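Local structure of D-threo-3-hydroxyaspartate dehydratase (Delftia, 3WQC) at residues D146-R151 and T181-S186; A94-A98 and L117-S121; T228-L232 and A245-F251. The protein catalyses the pyridoxal 5'-phosphate-dependent deamination of D-threo-3-hydroxyaspartate to oxaloacetate and ammonia, and also acts on L-threo- and L-erythro-3-hydroxyaspartate and D-serine. All coordinates share one frame; numbering follows the deposited sequence.

Overall arrangement
All three contacts are largely buried and lie in the alanine racemase-like barrel domain, where loops leaving the C-terminal ends of parallel strands gather round the cofactor. Contacts 1 and 3 hydrogen-bond to it at different ends: contact 1 supplies a histidine face to the pyridine ring and an arginine to O3, whereas contact 3 wraps the phosphate with backbone N-H groups and a hydroxyl. They also touch directly, S186 packing on P229 and T230. Contact 2 meets the cofactor through A94 and is mostly apolar apart from one backbone bond and a firm water bridge. Their centres lie about 16, 19 and 7 Å from the chain centre, in order. Contacts 1 and 2 reach the second subunit; contact 3 does not.

Contact 1 (D146-R151 and T181-S186); sequences DTDGHR and THAGSS. With PLP (pyridoxal-5'-phosphate), chain J.
D148 and S185 make the central polar link of this contact. From D148, CB lies 3.5 Å from S185 OG, with CG set between the backbone N and the carbonyl carbon (chi1 73°), and the carboxylate is thereby turned onto the 181-186 loop. CG comes near A183 CA, and OD2 then takes two hydrogen bonds from one face of the carboxylate: S185 N, at 2.9 Å, arrives nearly along the C-O axis, and S185 OG, at 2.5 Å, on the anti side, 33° out of the plane. The other oxygen, OD1, turns back to accept from H150 N, closing an Asx turn; a water that accepts from T147 N also lies 2.7 Å from D148 OD1.

H150 lies flat on G184, whose CA sits 3.5 Å from the centroid of the H150 ring and 6° off its normal, a CH-pi contact. A second water bridges H150 NE2 and H182 NE2, in the plane of the H182 ring. At the far end, T147 and T181 meet tip to tip, T147 OG1 donating to T181 OG1 at 2.9 Å; the latter is also bonded to I145 O.

H182 lays one ring face over the pyridine, PLP C3 being 3.8 Å above its plane, while H182 ND1 bonds G226 O. H182 CD2 lies over one face of the R151 guanidinium, 3.6 Å from R151 NH2, which donates at the guanidinium edge to PLP O3; R151 NH1 is held by N328 of the second subunit. A histidine face over the pyridine and an arginine at O3 fit the cofactor site of a fold-type III, alanine racemase-like barrel.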
ATOM      1  N   ASP B 146      -9.249  23.877 -11.951  1.00 11.15           N
ATOM      2  CA  ASP B 146      -9.692  22.610 -12.570  1.00 13.13           C
ATOM      3  C   ASP B 146      -9.680  22.881 -14.082  1.00 13.82           C
ATOM      4  O   ASP B 146     -10.478  23.705 -14.603  1.00 16.58           O
ATOM      5  CB  ASP B 146     -11.126  22.299 -12.128  1.00 13.54           C
ATOM      6  CG  ASP B 146     -11.683  21.065 -12.787  1.00 16.18           C
ATOM      7  OD1 ASP B 146     -10.944  20.448 -13.580  1.00 22.03           O
ATOM      8  OD2 ASP B 146     -12.879  20.739 -12.538  1.00 21.51           O
ATOM      9  N   THR B 147      -8.712  22.314 -14.804  1.00 14.90           N
ATOM     10  CA  THR B 147      -8.588  22.518 -16.246  1.00 16.23           C
ATOM     11  C   THR B 147      -9.070  21.310 -17.027  1.00 16.94           C
ATOM     12  O   THR B 147      -9.263  21.429 -18.246  1.00 21.74           O
ATOM     13  CB  THR B 147      -7.135  22.857 -16.673  1.00 14.20           C
ATOM     14  OG1 THR B 147      -6.230  21.815 -16.201  1.00 16.17           O
ATOM     15  CG2 THR B 147      -6.698  24.193 -16.112  1.00 17.25           C
ATOM     16  N   ASP B 148      -9.299  20.147 -16.380  1.00 16.83           N
ATOM     17  CA  ASP B 148      -9.708  18.944 -17.117  1.00 17.51           C
ATOM     18  C   ASP B 148     -10.772  18.036 -16.470  1.00 17.99           C
ATOM     19  O   ASP B 148     -11.027  16.917 -16.981  1.00 22.35           O
ATOM     20  CB  ASP B 148      -8.445  18.140 -17.473  1.00 19.99           C
ATOM     21  CG  ASP B 148      -7.871  17.461 -16.206  1.00 17.97           C
ATOM     22  OD1 ASP B 148      -8.237  17.918 -15.070  1.00 20.25           O
ATOM     23  OD2 ASP B 148      -7.042  16.515 -16.364  1.00 20.88           O
ATOM     24  N   GLY B 149     -11.398  18.479 -15.351  1.00 18.43           N
ATOM     25  CA  GLY B 149     -12.420  17.740 -14.670  1.00 20.72           C
ATOM     26  C   GLY B 149     -11.923  16.621 -13.782  1.00 20.46           C
ATOM     27  O   GLY B 149     -12.695  15.791 -13.338  1.00 21.25           O
ATOM     28  N   HIS B 150     -10.605  16.564 -13.572  1.00 18.83           N
ATOM     29  CA  HIS B 150     -10.002  15.448 -12.877  1.00 19.73           C
ATOM     30  C   HIS B 150     -10.373  15.381 -11.397  1.00 16.30           C
ATOM     31  O   HIS B 150     -10.694  14.236 -10.901  1.00 20.60           O
ATOM     32  CB  HIS B 150      -8.439  15.537 -13.019  1.00 20.50           C
ATOM     33  CG  HIS B 150      -7.706  14.453 -12.332  1.00 18.90           C
ATOM     34  ND1 HIS B 150      -7.807  13.111 -12.722  1.00 23.51           N
ATOM     35  CD2 HIS B 150      -6.716  14.514 -11.312  1.00 21.74           C
ATOM     36  CE1 HIS B 150      -6.975  12.366 -11.889  1.00 25.18           C
ATOM     37  NE2 HIS B 150      -6.312  13.213 -11.058  1.00 31.03           N
ATOM     38  N   ARG B 151     -10.259  16.504 -10.654  1.00 16.55           N
ATOM     39  CA  ARG B 151     -10.238  16.380  -9.185  1.00 14.63           C
ATOM     40  C   ARG B 151     -10.581  17.807  -8.603  1.00 13.71           C
ATOM     41  O   ARG B 151     -11.672  18.225  -8.796  1.00 17.72           O
ATOM     42  CB  ARG B 151      -8.813  15.945  -8.698  1.00 17.46           C
ATOM     43  CG  ARG B 151      -8.743  15.461  -7.232  1.00 18.44           C
ATOM     44  CD  ARG B 151      -7.365  14.825  -7.111  1.00 16.01           C
ATOM     45  NE  ARG B 151      -6.253  15.757  -7.194  1.00 16.83           N
ATOM     46  CZ  ARG B 151      -4.939  15.383  -7.362  1.00 14.52           C
ATOM     47  NH1 ARG B 151      -4.633  14.088  -7.613  1.00 17.71           N
ATOM     48  NH2 ARG B 151      -3.958  16.291  -7.238  1.00 15.39           N
ATOM     49  N   THR B 181      -2.538  24.031 -11.574  1.00 10.93           N
ATOM     50  CA  THR B 181      -3.483  23.047 -12.039  1.00 10.70           C
ATOM     51  C   THR B 181      -2.710  21.736 -12.210  1.00 11.44           C
ATOM     52  O   THR B 181      -1.466  21.792 -12.449  1.00 12.46           O
ATOM     53  CB  THR B 181      -4.173  23.444 -13.393  1.00 11.94           C
ATOM     54  OG1 THR B 181      -5.260  22.510 -13.581  1.00 13.09           O
ATOM     55  CG2 THR B 181      -3.223  23.396 -14.543  1.00 13.53           C
ATOM     56  N   HIS B 182      -3.420  20.598 -12.105  1.00 12.28           N
ATOM     57  CA  HIS B 182      -2.836  19.308 -12.393  1.00 11.38           C
ATOM     58  C   HIS B 182      -3.728  18.588 -13.304  1.00 12.20           C
ATOM     59  O   HIS B 182      -4.898  18.204 -12.909  1.00 15.43           O
ATOM     60  CB  HIS B 182      -2.748  18.558 -11.043  1.00 13.02           C
ATOM     61  CG  HIS B 182      -2.372  17.103 -11.137  1.00 12.74           C
ATOM     62  ND1 HIS B 182      -1.161  16.614 -11.681  1.00 14.99           N
ATOM     63  CD2 HIS B 182      -3.101  15.963 -10.723  1.00 15.15           C
ATOM     64  CE1 HIS B 182      -1.169  15.221 -11.519  1.00 16.47           C
ATOM     65  NE2 HIS B 182      -2.315  14.849 -11.004  1.00 17.54           N
ATOM     66  N   ALA B 183      -3.278  18.325 -14.559  1.00 14.58           N
ATOM     67  CA  ALA B 183      -4.206  17.696 -15.514  1.00 16.34           C
ATOM     68  C   ALA B 183      -4.115  16.171 -15.396  1.00 15.51           C
ATOM     69  O   ALA B 183      -3.555  15.487 -16.276  1.00 17.83           O
ATOM     70  CB  ALA B 183      -3.982  18.201 -16.937  1.00 21.74           C
ATOM     71  N   GLY B 184      -4.571  15.604 -14.272  1.00 15.74           N
ATOM     72  CA  GLY B 184      -4.440  14.152 -13.961  1.00 14.83           C
ATOM     73  C   GLY B 184      -5.214  13.251 -14.899  1.00 15.64           C
ATOM     74  O   GLY B 184      -4.975  12.033 -14.911  1.00 17.70           O
ATOM     75  N   SER B 185      -6.109  13.816 -15.719  1.00 16.61           N
ATOM     76  CA  SER B 185      -6.830  13.016 -16.705  1.00 18.54           C
ATOM     77  C   SER B 185      -5.846  12.599 -17.789  1.00 16.59           C
ATOM     78  O   SER B 185      -6.228  11.702 -18.577  1.00 18.55           O
ATOM     79  CB  SER B 185      -7.981  13.777 -17.381  1.00 19.74           C
ATOM     80  OG  SER B 185      -7.485  14.836 -18.224  1.00 21.48           O
ATOM     81  N   SER B 186      -4.603  13.101 -17.818  1.00 15.89           N
ATOM     82  CA  SER B 186      -3.594  12.640 -18.796  1.00 15.74           C
ATOM     83  C   SER B 186      -3.331  11.108 -18.638  1.00 17.48           C
ATOM     84  O   SER B 186      -2.882  10.450 -19.620  1.00 17.90           O
ATOM     85  CB  SER B 186      -2.299  13.434 -18.647  1.00 17.38           C
ATOM     86  OG  SER B 186      -1.660  13.093 -17.390  1.00 17.95           O
TER
HETATM   87  N1  PLP J 402       0.820  18.071  -9.139  1.00 12.46           N
HETATM   88  C2  PLP J 402      -0.063  17.589  -8.240  1.00 11.46           C
HETATM   89  C2A PLP J 402      -1.055  18.507  -7.564  1.00 13.68           C
HETATM   90  C3  PLP J 402      -0.032  16.182  -7.923  1.00 12.81           C
HETATM   91  O3  PLP J 402      -0.883  15.716  -7.021  1.00 15.43           O
HETATM   92  C4  PLP J 402       0.928  15.356  -8.607  1.00 13.72           C
HETATM   93  C4A PLP J 402       0.993  13.972  -8.270  1.00 21.05           C
HETATM   94  C5  PLP J 402       1.823  15.957  -9.542  1.00 12.50           C
HETATM   95  C6  PLP J 402       1.681  17.321  -9.832  1.00 12.80           C
HETATM   96  C5A PLP J 402       2.843  15.133 -10.288  1.00 16.46           C
HETATM   97  O4P PLP J 402       2.124  14.218 -11.237  1.00 15.07           O
HETATM   98  P   PLP J 402       2.962  12.988 -11.831  1.00 13.99           P
HETATM   99  O1P PLP J 402       4.227  13.615 -12.286  1.00 17.22           O
HETATM  100  O2P PLP J 402       2.112  12.522 -12.960  1.00 15.05           O
HETATM  101  O3P PLP J 402       3.222  12.006 -10.763  1.00 19.34           O
HETATM  102  O   HOH W   1      -7.457  19.991 -13.490  1.00 17.28           O
HETATM  103  O   HOH W   2      -3.495  12.433 -10.369  1.00 30.21           O

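Contact 2 (A94-A98 and L117-S121); sequences AVSMA and LIVDS
M97 and I118 share the single direct hydrogen bond of the contact: M97 N donates to I118 O at 2.9 Å, with a C=O...N angle of 167°, so the donor lies almost on the line of the carbonyl. Water extends this link. One molecule accepts from I118 N and donates to V95 O, each at 2.8 Å; in the S96 conformer described, a second water links S96 OG and D120 OD2, an oxygen that also accepts from G153 N.

These bonds tie the loop after strand 90-93 to the end of strand 114-119, its parallel neighbour in the barrel sheet, at the C-terminal rim where A94 touches the cofactor. The paths of the two segments diverge by 76°, and S96 and V119 are the closest CA pair.

Van der Waals contacts fill in around the polar ones. I118 CD1 reaches the loop backbone, 3.5 Å from A94 C, and I118 CG1 lies against the V95 carbonyl. The apolar M97 chain leaves anti to its N and bends at chi2 (61°), which brings M97 SD to 3.9 Å from L117 CD2; both side chains also pack on L102 and A105 of helix 102-110. I275 of the second subunit packs against V95 and S96.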
ATOM      1  N   ALA B  94       0.575  20.850  -2.158  1.00  9.23           N
ATOM      2  CA  ALA B  94      -0.409  20.920  -3.272  1.00  9.91           C
ATOM      3  C   ALA B  94      -1.605  20.000  -2.992  1.00 10.68           C
ATOM      4  O   ALA B  94      -1.995  19.181  -3.859  1.00 11.08           O
ATOM      5  CB  ALA B  94       0.267  20.611  -4.627  1.00 11.61           C
ATOM      6  N   VAL B  95      -2.219  20.177  -1.825  1.00 10.29           N
ATOM      7  CA  VAL B  95      -3.503  19.501  -1.524  1.00 10.28           C
ATOM      8  C   VAL B  95      -4.355  20.611  -0.858  1.00  9.89           C
ATOM      9  O   VAL B  95      -3.855  21.282   0.030  1.00 10.68           O
ATOM     10  CB  VAL B  95      -3.340  18.311  -0.518  1.00 10.31           C
ATOM     11  CG1 VAL B  95      -4.685  17.706  -0.144  1.00 11.43           C
ATOM     12  CG2 VAL B  95      -2.444  17.235  -1.181  1.00 12.55           C
ATOM     13  N   SER B  96      -5.624  20.740  -1.280  1.00  9.85           N
ATOM     14  CA  SER B  96      -6.540  21.779  -0.752  0.50  9.56           C
ATOM     15  C   SER B  96      -6.379  21.849   0.766  1.00  9.42           C
ATOM     16  O   SER B  96      -6.537  20.845   1.485  1.00 10.11           O
ATOM     17  CB  SER B  96      -7.987  21.331  -1.043  0.50 13.53           C
ATOM     18  OG  SER B  96      -8.242  21.121  -2.395  0.50 15.13           O
ATOM     19  N   MET B  97      -6.109  23.049   1.307  1.00 10.14           N
ATOM     20  CA  MET B  97      -5.715  23.186   2.712  1.00 10.51           C
ATOM     21  C   MET B  97      -6.888  22.900   3.650  1.00 11.13           C
ATOM     22  O   MET B  97      -7.992  23.523   3.488  1.00 12.38           O
ATOM     23  CB  MET B  97      -5.186  24.601   2.944  1.00 12.04           C
ATOM     24  CG  MET B  97      -4.704  24.801   4.368  1.00 12.26           C
ATOM     25  SD  MET B  97      -3.332  23.654   4.759  1.00 12.79           S
ATOM     26  CE  MET B  97      -2.995  24.231   6.438  1.00 12.41           C
ATOM     27  N   ALA B  98      -6.689  22.041   4.685  1.00 10.17           N
ATOM     28  CA  ALA B  98      -7.667  21.837   5.713  1.00  9.80           C
ATOM     29  C   ALA B  98      -7.423  22.865   6.814  1.00 10.72           C
ATOM     30  O   ALA B  98      -6.280  23.003   7.297  1.00 11.74           O
ATOM     31  CB  ALA B  98      -7.468  20.457   6.311  1.00 12.05           C
ATOM     32  N   LEU B 117       0.517  27.251   0.439  1.00 10.57           N
ATOM     33  CA  LEU B 117      -0.719  26.448   0.590  1.00  8.84           C
ATOM     34  C   LEU B 117      -1.609  26.686  -0.634  1.00  9.50           C
ATOM     35  O   LEU B 117      -1.397  27.700  -1.351  1.00 10.50           O
ATOM     36  CB  LEU B 117      -1.492  26.897   1.872  1.00 10.07           C
ATOM     37  CG  LEU B 117      -0.625  26.919   3.123  1.00 10.45           C
ATOM     38  CD1 LEU B 117      -1.460  27.407   4.321  1.00 13.17           C
ATOM     39  CD2 LEU B 117      -0.105  25.447   3.417  1.00 11.83           C
ATOM     40  N   ILE B 118      -2.613  25.837  -0.838  1.00  9.43           N
ATOM     41  CA  ILE B 118      -3.514  26.007  -1.973  1.00  8.76           C
ATOM     42  C   ILE B 118      -4.936  25.915  -1.468  1.00  9.82           C
ATOM     43  O   ILE B 118      -5.256  25.199  -0.499  1.00 10.70           O
ATOM     44  CB  ILE B 118      -3.230  24.989  -3.117  1.00  8.42           C
ATOM     45  CG1 ILE B 118      -3.721  23.578  -2.794  1.00 10.54           C
ATOM     46  CG2 ILE B 118      -1.728  25.021  -3.494  1.00 10.53           C
ATOM     47  CD1 ILE B 118      -3.607  22.639  -4.017  1.00 10.93           C
ATOM     48  N   VAL B 119      -5.845  26.620  -2.158  1.00  8.51           N
ATOM     49  CA  VAL B 119      -7.291  26.547  -1.863  1.00  8.81           C
ATOM     50  C   VAL B 119      -8.054  26.552  -3.187  1.00  8.88           C
ATOM     51  O   VAL B 119      -7.550  27.029  -4.221  1.00 10.01           O
ATOM     52  CB  VAL B 119      -7.833  27.702  -0.952  1.00 10.12           C
ATOM     53  CG1 VAL B 119      -7.101  27.678   0.387  1.00 10.68           C
ATOM     54  CG2 VAL B 119      -7.720  29.060  -1.619  1.00 11.55           C
ATOM     55  N   ASP B 120      -9.342  26.218  -3.095  1.00  9.49           N
ATOM     56  CA  ASP B 120     -10.273  26.316  -4.243  1.00  8.61           C
ATOM     57  C   ASP B 120     -11.673  26.746  -3.826  1.00  8.90           C
ATOM     58  O   ASP B 120     -12.626  26.550  -4.619  1.00 11.43           O
ATOM     59  CB  ASP B 120     -10.310  25.043  -5.083  1.00 10.87           C
ATOM     60  CG  ASP B 120     -10.938  23.890  -4.388  1.00 14.54           C
ATOM     61  OD1 ASP B 120     -11.366  23.988  -3.218  1.00 13.94           O
ATOM     62  OD2 ASP B 120     -11.060  22.795  -5.035  1.00 18.85           O
ATOM     63  N   SER B 121     -11.781  27.383  -2.633  1.00  8.73           N
ATOM     64  CA  SER B 121     -13.076  27.757  -2.155  1.00  9.18           C
ATOM     65  C   SER B 121     -12.967  29.061  -1.346  1.00  9.64           C
ATOM     66  O   SER B 121     -11.924  29.344  -0.759  1.00 10.12           O
ATOM     67  CB  SER B 121     -13.722  26.640  -1.305  1.00 10.28           C
ATOM     68  OG  SER B 121     -12.980  26.447  -0.098  1.00 10.70           O
TER
HETATM   69  O   HOH W   3      -2.364  23.513   0.784  1.00 10.73           O
HETATM   70  O   HOH W   4     -10.673  20.523  -2.885  1.00 31.74           O

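Contact 3 (T228-L232 and A245-F251); sequences TPTAL and AGVYVFF. With PLP (pyridoxal-5'-phosphate), chain J.
T228 inserts its side chain into the turn made by 245-251, with OG1 3.6 Å from A245 CB and CG2 3.8 Å from F251 CE1. A chi1 of -83° places OG1 beside its own backbone N, and both then point at the phosphate: T228 OG1 donates to PLP O1P at 2.6 Å, and T228 N to O2P along a straight line (179°). With its proton spent on O1P, the hydroxyl oxygen accepts from Y248 N at 3.2 Å, so it bridges the 3-10 turn and the phosphate.

The opposing segment adds its own N-H groups. G246 N meets PLP O1P at 2.6 Å and 172°, while V247 N bonds to O3P at 3.2 Å and more weakly to O1P. The site is thus a phosphate-binding cup built from the start of helix 228-233 and the loop after strand 242-243, at the C-terminal end of the barrel; the helix N-terminus would probably help offset the phosphate charge, and Y187 and R244 bind the cofactor too.

Behind the phosphate the contact turns apolar. L232 and F251 approach from opposite directions, L232 CD1 meeting the edge of the phenyl ring in its plane, 3.8 Å from F251 CZ. Y248 O sits above one face of that ring, toward its rim. A231 CB lies near A245 CB, at 4.3 Å, and M37 of helix 27-44 packs on both L232 and Y248.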
ATOM      1  N   THR B 228       3.287  14.193 -15.122  1.00 15.29           N
ATOM      2  CA  THR B 228       4.450  13.728 -15.880  1.00 15.46           C
ATOM      3  C   THR B 228       4.066  13.650 -17.380  1.00 16.15           C
ATOM      4  O   THR B 228       4.848  14.089 -18.216  1.00 17.67           O
ATOM      5  CB  THR B 228       4.995  12.387 -15.277  1.00 14.26           C
ATOM      6  OG1 THR B 228       5.819  12.768 -14.182  1.00 14.51           O
ATOM      7  CG2 THR B 228       5.892  11.675 -16.342  1.00 17.09           C
ATOM      8  N   PRO B 229       2.912  13.027 -17.728  1.00 14.60           N
ATOM      9  CA  PRO B 229       2.658  12.910 -19.208  1.00 18.60           C
ATOM     10  C   PRO B 229       2.562  14.294 -19.903  1.00 17.11           C
ATOM     11  O   PRO B 229       3.043  14.440 -21.032  1.00 20.96           O
ATOM     12  CB  PRO B 229       1.343  12.150 -19.261  1.00 18.78           C
ATOM     13  CG  PRO B 229       1.323  11.340 -17.915  1.00 16.61           C
ATOM     14  CD  PRO B 229       1.930  12.277 -16.916  1.00 16.94           C
ATOM     15  N   THR B 230       1.852  15.259 -19.284  1.00 17.40           N
ATOM     16  CA  THR B 230       1.706  16.578 -19.966  1.00 18.24           C
ATOM     17  C   THR B 230       2.999  17.351 -19.884  1.00 19.54           C
ATOM     18  O   THR B 230       3.292  18.126 -20.796  1.00 18.62           O
ATOM     19  CB  THR B 230       0.566  17.440 -19.403  1.00 18.36           C
ATOM     20  OG1 THR B 230       0.679  17.530 -17.959  1.00 18.83           O
ATOM     21  CG2 THR B 230      -0.774  16.778 -19.756  1.00 20.33           C
ATOM     22  N   ALA B 231       3.813  17.159 -18.834  1.00 16.94           N
ATOM     23  CA  ALA B 231       5.153  17.832 -18.825  1.00 15.85           C
ATOM     24  C   ALA B 231       5.989  17.427 -20.039  1.00 18.78           C
ATOM     25  O   ALA B 231       6.707  18.238 -20.645  1.00 21.94           O
ATOM     26  CB  ALA B 231       5.947  17.580 -17.553  1.00 19.84           C
ATOM     27  N   LEU B 232       5.934  16.122 -20.338  1.00 18.21           N
ATOM     28  CA  LEU B 232       6.726  15.552 -21.436  1.00 19.12           C
ATOM     29  C   LEU B 232       6.148  15.792 -22.825  1.00 19.93           C
ATOM     30  O   LEU B 232       6.863  15.709 -23.841  1.00 29.99           O
ATOM     31  CB  LEU B 232       6.955  14.069 -21.202  1.00 21.13           C
ATOM     32  CG  LEU B 232       7.873  13.809 -19.962  1.00 20.68           C
ATOM     33  CD1 LEU B 232       7.872  12.290 -19.605  1.00 20.95           C
ATOM     34  CD2 LEU B 232       9.299  14.365 -20.116  1.00 22.28           C
ATOM     35  N   ALA B 245       6.215  17.790 -11.724  1.00 14.50           N
ATOM     36  CA  ALA B 245       6.117  16.375 -12.208  1.00 13.69           C
ATOM     37  C   ALA B 245       6.862  15.564 -11.155  1.00 13.43           C
ATOM     38  O   ALA B 245       7.785  16.071 -10.493  1.00 13.37           O
ATOM     39  CB  ALA B 245       6.870  16.198 -13.542  1.00 15.32           C
ATOM     40  N   GLY B 246       6.363  14.361 -10.932  1.00 13.78           N
ATOM     41  CA  GLY B 246       6.970  13.522  -9.845  1.00 15.44           C
ATOM     42  C   GLY B 246       7.299  12.114 -10.313  1.00 12.88           C
ATOM     43  O   GLY B 246       8.411  11.643 -10.005  1.00 14.50           O
ATOM     44  N   VAL B 247       6.363  11.386 -10.927  1.00 12.25           N
ATOM     45  CA  VAL B 247       6.581   9.924 -11.128  1.00 12.46           C
ATOM     46  C   VAL B 247       7.720   9.737 -12.110  1.00 13.81           C
ATOM     47  O   VAL B 247       8.353   8.665 -12.079  1.00 14.36           O
ATOM     48  CB  VAL B 247       5.312   9.187 -11.579  1.00 13.20           C
ATOM     49  CG1 VAL B 247       4.873   9.573 -13.025  1.00 14.94           C
ATOM     50  CG2 VAL B 247       5.488   7.679 -11.373  1.00 15.31           C
ATOM     51  N   TYR B 248       7.994  10.709 -12.979  1.00 13.76           N
ATOM     52  CA  TYR B 248       9.079  10.580 -13.978  1.00 13.73           C
ATOM     53  C   TYR B 248      10.412  10.171 -13.356  1.00 13.72           C
ATOM     54  O   TYR B 248      11.281   9.658 -14.085  1.00 17.32           O
ATOM     55  CB  TYR B 248       9.249  11.934 -14.742  1.00 14.24           C
ATOM     56  CG  TYR B 248      10.074  12.898 -13.912  1.00 14.88           C
ATOM     57  CD1 TYR B 248       9.510  13.696 -12.895  1.00 13.98           C
ATOM     58  CD2 TYR B 248      11.483  13.025 -14.117  1.00 14.61           C
ATOM     59  CE1 TYR B 248      10.278  14.524 -12.094  1.00 16.06           C
ATOM     60  CE2 TYR B 248      12.244  13.813 -13.298  1.00 16.59           C
ATOM     61  CZ  TYR B 248      11.675  14.616 -12.341  1.00 12.52           C
ATOM     62  OH  TYR B 248      12.435  15.442 -11.552  1.00 16.34           O
ATOM     63  N   VAL B 249      10.686  10.492 -12.107  1.00 14.19           N
ATOM     64  CA  VAL B 249      11.974  10.218 -11.530  1.00 14.92           C
ATOM     65  C   VAL B 249      12.290   8.723 -11.663  1.00 14.12           C
ATOM     66  O   VAL B 249      13.494   8.347 -11.928  1.00 16.07           O
ATOM     67  CB  VAL B 249      12.099  10.777 -10.066  1.00 15.14           C
ATOM     68  CG1 VAL B 249      11.198  10.022  -9.048  1.00 15.39           C
ATOM     69  CG2 VAL B 249      13.560  10.760  -9.563  1.00 18.13           C
ATOM     70  N   PHE B 250      11.246   7.891 -11.494  1.00 14.86           N
ATOM     71  CA  PHE B 250      11.412   6.442 -11.697  1.00 13.13           C
ATOM     72  C   PHE B 250      10.746   5.883 -12.918  1.00 15.16           C
ATOM     73  O   PHE B 250      11.183   4.833 -13.457  1.00 17.20           O
ATOM     74  CB  PHE B 250      10.879   5.645 -10.454  1.00 14.49           C
ATOM     75  CG  PHE B 250      11.537   6.066  -9.145  1.00 13.86           C
ATOM     76  CD1 PHE B 250      12.937   6.406  -9.058  1.00 14.44           C
ATOM     77  CD2 PHE B 250      10.777   6.047  -7.973  1.00 14.74           C
ATOM     78  CE1 PHE B 250      13.529   6.745  -7.813  1.00 15.39           C
ATOM     79  CE2 PHE B 250      11.382   6.352  -6.740  1.00 16.18           C
ATOM     80  CZ  PHE B 250      12.728   6.729  -6.660  1.00 14.37           C
ATOM     81  N   PHE B 251       9.615   6.465 -13.346  1.00 15.09           N
ATOM     82  CA  PHE B 251       8.695   5.866 -14.274  1.00 13.24           C
ATOM     83  C   PHE B 251       8.127   4.527 -13.765  1.00 15.14           C
ATOM     84  O   PHE B 251       8.484   4.097 -12.646  1.00 15.41           O
ATOM     85  CB  PHE B 251       9.266   5.728 -15.746  1.00 15.72           C
ATOM     86  CG  PHE B 251       9.454   7.064 -16.423  1.00 15.20           C
ATOM     87  CD1 PHE B 251       8.321   7.862 -16.698  1.00 16.90           C
ATOM     88  CD2 PHE B 251      10.719   7.492 -16.831  1.00 18.03           C
ATOM     89  CE1 PHE B 251       8.454   9.059 -17.441  1.00 17.44           C
ATOM     90  CE2 PHE B 251      10.862   8.715 -17.545  1.00 18.32           C
ATOM     91  CZ  PHE B 251       9.717   9.465 -17.847  1.00 18.43           C
TER
HETATM   92  N1  PLP J 402       0.820  18.071  -9.139  1.00 12.46           N
HETATM   93  C2  PLP J 402      -0.063  17.589  -8.240  1.00 11.46           C
HETATM   94  C2A PLP J 402      -1.055  18.507  -7.564  1.00 13.68           C
HETATM   95  C3  PLP J 402      -0.032  16.182  -7.923  1.00 12.81           C
HETATM   96  O3  PLP J 402      -0.883  15.716  -7.021  1.00 15.43           O
HETATM   97  C4  PLP J 402       0.928  15.356  -8.607  1.00 13.72           C
HETATM   98  C4A PLP J 402       0.993  13.972  -8.270  1.00 21.05           C
HETATM   99  C5  PLP J 402       1.823  15.957  -9.542  1.00 12.50           C
HETATM  100  C6  PLP J 402       1.681  17.321  -9.832  1.00 12.80           C
HETATM  101  C5A PLP J 402       2.843  15.133 -10.288  1.00 16.46           C
HETATM  102  O4P PLP J 402       2.124  14.218 -11.237  1.00 15.07           O
HETATM  103  P   PLP J 402       2.962  12.988 -11.831  1.00 13.99           P
HETATM  104  O1P PLP J 402       4.227  13.615 -12.286  1.00 17.22           O
HETATM  105  O2P PLP J 402       2.112  12.522 -12.960  1.00 15.05           O
HETATM  106  O3P PLP J 402       3.222  12.006 -10.763  1.00 19.34           O